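PDB 4MXN: uncharacterized protein from Parabacteroides merdae, which is of unknown function but probably hydrolyses glycosidic bonds in carbohydrates. Local coordinates for residues M26-K30 against I41-Y47; S123-R127 against A193-K197. One frame throughout, in Å; residues are numbered along the deposited sequence.

In the fold
Both interactions join pieces outside the coils of a parallel beta-helix, at separate places along it. Interaction 1 comes first along the chain, where the loop after strand 21-23 packs on helix 38-50 beside the first strands. Interaction 2 opens only after interaction 1 has closed, and joins the start of helix 123-136 to the loop between strands 182-190 and 199-202. Their centres lie 28 Å apart and their nearest atoms about 14 Å, so the two do not touch. Interaction 1, largely buried and apolar, thus packs the first helix beside strands 21-23 and 54-58, while interaction 2 independently ties together, at the surface, parts 66 residues apart.

Interaction 1. Residues M26-K30 against I41-Y47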
loop_
_atom_site.group_PDB
_atom_site.type_symbol
_atom_site.label_atom_id
_atom_site.label_comp_id
_atom_site.label_asym_id
_atom_site.label_seq_id
_atom_site.Cartn_x
_atom_site.Cartn_y
_atom_site.Cartn_z
HETATM N N MSE A 26 -8.004 14.416 -14.946
HETATM C CA MSE A 26 -7.872 14.324 -16.402
HETATM C C MSE A 26 -8.196 12.926 -16.947
HETATM O O MSE A 26 -8.456 12.802 -18.148
HETATM C CB MSE A 26 -6.467 14.760 -16.826
HETATM C CG MSE A 26 -6.151 16.205 -16.432
HETATM SE SE MSE A 26 -7.309 17.542 -17.292
HETATM C CE MSE A 26 -8.765 17.730 -15.908
ATOM N N PHE A 27 -8.217 11.894 -16.075
ATOM C CA PHE A 27 -8.547 10.516 -16.451
ATOM C C PHE A 27 -9.934 10.078 -15.939
ATOM O O PHE A 27 -10.247 8.883 -15.965
ATOM C CB PHE A 27 -7.466 9.555 -15.943
ATOM C CG PHE A 27 -6.157 9.691 -16.701
ATOM C CD1 PHE A 27 -5.179 10.583 -16.276
ATOM C CD2 PHE A 27 -5.892 8.899 -17.818
ATOM C CE1 PHE A 27 -3.960 10.691 -16.957
ATOM C CE2 PHE A 27 -4.686 9.027 -18.520
ATOM C CZ PHE A 27 -3.725 9.917 -18.075
ATOM N N GLY A 28 -10.748 11.039 -15.518
ATOM C CA GLY A 28 -12.090 10.787 -14.991
ATOM C C GLY A 28 -12.099 10.217 -13.589
ATOM O O GLY A 28 -13.067 9.565 -13.184
ATOM N N ILE A 29 -10.984 10.405 -12.845
ATOM C CA ILE A 29 -10.874 9.915 -11.463
ATOM C C ILE A 29 -11.554 10.969 -10.586
ATOM O O ILE A 29 -11.211 12.146 -10.680
ATOM C CB ILE A 29 -9.405 9.619 -11.068
ATOM C CG1 ILE A 29 -8.808 8.500 -11.964
ATOM C CG2 ILE A 29 -9.275 9.255 -9.563
ATOM C CD1 ILE A 29 -7.261 8.519 -12.098
ATOM N N LYS A 30 -12.531 10.552 -9.761
ATOM C CA LYS A 30 -13.328 11.505 -8.972
ATOM C C LYS A 30 -13.049 11.429 -7.503
ATOM O O LYS A 30 -12.989 10.333 -6.929
ATOM C CB LYS A 30 -14.834 11.300 -9.235
ATOM C CG LYS A 30 -15.156 11.528 -10.719
ATOM C CD LYS A 30 -16.609 11.400 -11.078
ATOM C CE LYS A 30 -16.824 11.472 -12.581
ATOM N NZ LYS A 30 -16.382 12.766 -13.182
ATOM N N ILE A 41 -8.047 4.767 -12.445
ATOM C CA ILE A 41 -6.698 4.921 -11.864
ATOM C C ILE A 41 -5.747 3.966 -12.597
ATOM O O ILE A 41 -4.656 4.373 -12.987
ATOM C CB ILE A 41 -6.685 4.668 -10.317
ATOM C CG1 ILE A 41 -7.490 5.737 -9.550
ATOM C CG2 ILE A 41 -5.220 4.599 -9.809
ATOM C CD1 ILE A 41 -7.838 5.373 -8.077
ATOM N N GLN A 42 -6.179 2.686 -12.781
ATOM C CA GLN A 42 -5.359 1.687 -13.463
ATOM C C GLN A 42 -4.998 2.139 -14.878
ATOM O O GLN A 42 -3.847 1.983 -15.293
ATOM C CB GLN A 42 -6.057 0.309 -13.518
ATOM C CG GLN A 42 -5.113 -0.811 -13.976
ATOM C CD GLN A 42 -3.948 -0.927 -13.024
ATOM O OE1 GLN A 42 -4.135 -1.151 -11.823
ATOM N NE2 GLN A 42 -2.730 -0.673 -13.512
ATOM N N ARG A 43 -5.989 2.663 -15.626
ATOM C CA ARG A 43 -5.746 3.134 -16.987
ATOM C C ARG A 43 -4.766 4.324 -16.977
ATOM O O ARG A 43 -3.879 4.403 -17.845
ATOM C CB ARG A 43 -7.061 3.481 -17.698
ATOM C CG ARG A 43 -6.861 3.920 -19.164
ATOM C CD ARG A 43 -6.388 2.815 -20.114
ATOM N NE ARG A 43 -7.404 1.782 -20.329
ATOM C CZ ARG A 43 -7.938 1.464 -21.506
ATOM N NH1 ARG A 43 -7.563 2.101 -22.610
ATOM N NH2 ARG A 43 -8.851 0.505 -21.589
ATOM N N ALA A 44 -4.889 5.221 -15.980
ATOM C CA ALA A 44 -3.958 6.349 -15.872
ATOM C C ALA A 44 -2.525 5.827 -15.635
ATOM O O ALA A 44 -1.600 6.250 -16.326
ATOM C CB ALA A 44 -4.384 7.281 -14.747
ATOM N N VAL A 45 -2.373 4.838 -14.707
ATOM C CA VAL A 45 -1.070 4.238 -14.376
ATOM C C VAL A 45 -0.481 3.599 -15.637
ATOM O O VAL A 45 0.679 3.854 -15.938
ATOM C CB VAL A 45 -1.165 3.238 -13.186
ATOM C CG1 VAL A 45 0.098 2.373 -13.077
ATOM C CG2 VAL A 45 -1.410 3.985 -11.880
ATOM N N ASP A 46 -1.299 2.793 -16.378
ATOM C CA ASP A 46 -0.901 2.089 -17.604
ATOM C C ASP A 46 -0.489 3.081 -18.701
ATOM O O ASP A 46 0.540 2.877 -19.358
ATOM C CB ASP A 46 -2.034 1.173 -18.107
ATOM C CG ASP A 46 -2.383 0.006 -17.196
ATOM O OD1 ASP A 46 -1.631 -0.244 -16.230
ATOM O OD2 ASP A 46 -3.431 -0.635 -17.431
ATOM N N TYR A 47 -1.292 4.141 -18.903
ATOM C CA TYR A 47 -1.006 5.176 -19.898
ATOM C C TYR A 47 0.329 5.869 -19.583
ATOM O O TYR A 47 1.172 5.996 -20.474
ATOM C CB TYR A 47 -2.149 6.210 -19.941
ATOM C CG TYR A 47 -1.902 7.365 -20.891
ATOM C CD1 TYR A 47 -2.223 7.265 -22.243
ATOM C CD2 TYR A 47 -1.371 8.569 -20.434
ATOM C CE1 TYR A 47 -1.998 8.324 -23.120
ATOM C CE2 TYR A 47 -1.144 9.634 -21.300
ATOM C CZ TYR A 47 -1.448 9.506 -22.645
ATOM O OH TYR A 47 -1.218 10.560 -23.496
#
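While Phe27 and Ile29 pack on one side of helix 38-50, another side carries a doubly gripped oxygen: Asp46 OD1 takes the amide N-H of Gln42 (NE2 to OD1 3.0 Å, 158° at the hydrogen), approached from above the carboxylate plane, and also forms a salt bridge with Lys71. Gln42 OE1 is engaged by the backbone N of Glu69, which fixes the turn of the amide. Across the contact itself everything is apolar. Ile41, Ala44 and Tyr47, spaced three residues apart, offer one stripe of the helix to the loop. The methyl CB of Ala44 sits over a face of the Phe27 ring, 3.7 Å from its centroid, in a CH-pi contact. The edge of Phe27 is turned toward the face of Tyr47, CZ to CD2 3.6 Å, an offset edge-to-face pair with planes at 60°. Ile29 CD1 lies 3.6 Å from Ile41 CA. Although CB of Ile41 points away, CG1 stands beside the backbone N (chi1 -66°), and that branch swings back to 3.8 Å from Ile29 CD1. Around this apolar cluster, Ile29 and Ile41 both reach Phe58 of strand 54-58, Ala44 lies on Leu56, Ile41 also touches strand 61-69, and Phe27 and Tyr47 both touch Tyr22 of strand 21-23.

Interaction 2. Residues S123-R127 against A193-K197; sequences SIAVR and ASDRK
Arg127 and Arg196 form the tight part of this contact, their guanidinium groups lying flat on each other with planes 2° apart and centres 3.9 Å apart. Arg196 NH1 hovers over the middle of the Arg127 group, 3.3 Å from its CZ. Both chains bend at chi3 (71° in Arg127, -64° in Arg196) and slide past each other in opposite directions. Such stacking of like charges is probably eased by backbone carbonyls: Ala170 O takes Arg127 NH1, while Asn171 O and Ala169 O take NE and NH2 of Arg196. In the parallel beta-helix, the fold of family 28, the stack thus joins helix 123-136 to the loop after strand 182-190, across the turn that follows strand 165-167. Within that loop, Ser194 OG accepts from Arg196 N in an ST turn. A leucine in place of Arg127 would probably leave Ala170 O without this donor and the Arg196 guanidinium without its flat partner. A water bridges the segments, donating to Ser123 OG (2.9 Å), which also bonds Asp168, accepting from Arg196 NH2 (2.8 Å) and reaching Ala193 O weakly. On the looser, solvent side, exposed Ile124 merely brushes exposed Ala193 (CD1 to CB 3.8 Å).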
loop_
_atom_site.group_PDB
_atom_site.type_symbol
_atom_site.label_atom_id
_atom_site.label_comp_id
_atom_site.label_asym_id
_atom_site.label_seq_id
_atom_site.Cartn_x
_atom_site.Cartn_y
_atom_site.Cartn_z
ATOM N N SER A 123 -10.384 -1.286 7.538
ATOM C CA SER A 123 -10.208 -2.668 7.959
ATOM C C SER A 123 -11.484 -3.389 8.417
ATOM O O SER A 123 -11.712 -4.494 7.945
ATOM C CB SER A 123 -9.147 -2.766 9.048
ATOM O OG SER A 123 -9.575 -2.205 10.276
ATOM N N ILE A 124 -12.297 -2.798 9.308
ATOM C CA ILE A 124 -13.486 -3.482 9.836
ATOM C C ILE A 124 -14.478 -3.774 8.702
ATOM O O ILE A 124 -14.885 -4.927 8.541
ATOM C CB ILE A 124 -14.145 -2.727 11.035
ATOM C CG1 ILE A 124 -13.147 -2.707 12.246
ATOM C CG2 ILE A 124 -15.548 -3.335 11.410
ATOM C CD1 ILE A 124 -13.620 -2.195 13.549
ATOM N N ALA A 125 -14.816 -2.772 7.902
ATOM C CA ALA A 125 -15.768 -2.936 6.792
ATOM C C ALA A 125 -15.240 -3.861 5.692
ATOM O O ALA A 125 -16.007 -4.668 5.172
ATOM C CB ALA A 125 -16.126 -1.579 6.211
ATOM N N VAL A 126 -13.931 -3.778 5.365
ATOM C CA VAL A 126 -13.302 -4.631 4.332
ATOM C C VAL A 126 -13.270 -6.096 4.825
ATOM O O VAL A 126 -13.656 -7.006 4.077
ATOM C CB VAL A 126 -11.896 -4.108 3.922
ATOM C CG1 VAL A 126 -11.125 -5.153 3.112
ATOM C CG2 VAL A 126 -11.996 -2.800 3.142
ATOM N N ARG A 127 -12.825 -6.326 6.080
ATOM C CA ARG A 127 -12.765 -7.690 6.647
ATOM C C ARG A 127 -14.166 -8.309 6.809
ATOM O O ARG A 127 -14.308 -9.517 6.622
ATOM C CB ARG A 127 -12.012 -7.714 7.982
ATOM C CG ARG A 127 -10.512 -7.450 7.800
ATOM C CD ARG A 127 -9.751 -7.381 9.121
ATOM N NE ARG A 127 -9.638 -8.682 9.757
ATOM C CZ ARG A 127 -8.643 -9.533 9.566
ATOM N NH1 ARG A 127 -7.662 -9.238 8.720
ATOM N NH2 ARG A 127 -8.635 -10.698 10.191
ATOM N N ALA A 193 -7.995 0.179 13.501
ATOM C CA ALA A 193 -8.580 -0.944 14.240
ATOM C C ALA A 193 -7.721 -2.237 14.103
ATOM O O ALA A 193 -8.063 -3.266 14.666
ATOM C CB ALA A 193 -9.994 -1.192 13.754
ATOM N N SER A 194 -6.622 -2.185 13.351
ATOM C CA SER A 194 -5.759 -3.359 13.120
ATOM C C SER A 194 -4.860 -3.720 14.324
ATOM O O SER A 194 -4.178 -2.847 14.873
ATOM C CB SER A 194 -4.864 -3.123 11.906
ATOM O OG SER A 194 -3.955 -4.201 11.742
ATOM N N ASP A 195 -4.806 -5.020 14.669
ATOM C CA ASP A 195 -3.892 -5.517 15.710
ATOM C C ASP A 195 -2.745 -6.295 15.044
ATOM O O ASP A 195 -1.957 -6.956 15.731
ATOM C CB ASP A 195 -4.648 -6.393 16.744
ATOM C CG ASP A 195 -5.259 -7.696 16.241
ATOM O OD1 ASP A 195 -5.216 -7.950 15.013
ATOM O OD2 ASP A 195 -5.736 -8.486 17.080
ATOM N N ARG A 196 -2.686 -6.235 13.698
ATOM C CA ARG A 196 -1.721 -6.948 12.868
ATOM C C ARG A 196 -0.401 -6.183 12.729
ATOM O O ARG A 196 -0.314 -5.008 13.096
ATOM C CB ARG A 196 -2.337 -7.231 11.480
ATOM C CG ARG A 196 -3.509 -8.230 11.572
ATOM C CD ARG A 196 -4.401 -8.244 10.335
ATOM N NE ARG A 196 -5.098 -6.961 10.113
ATOM C CZ ARG A 196 -6.264 -6.629 10.662
ATOM N NH1 ARG A 196 -6.873 -7.460 11.499
ATOM N NH2 ARG A 196 -6.826 -5.455 10.383
ATOM N N LYS A 197 0.624 -6.869 12.170
ATOM C CA LYS A 197 1.944 -6.294 11.902
ATOM C C LYS A 197 1.819 -5.157 10.907
ATOM O O LYS A 197 0.863 -5.120 10.128
ATOM C CB LYS A 197 2.934 -7.368 11.388
ATOM C CG LYS A 197 3.220 -8.481 12.410
ATOM C CD LYS A 197 4.257 -8.039 13.436
ATOM C CE LYS A 197 4.557 -9.077 14.495
ATOM N NZ LYS A 197 5.642 -8.609 15.382
HETATM O O HOH W 1 -9.225 -4.685 11.706
#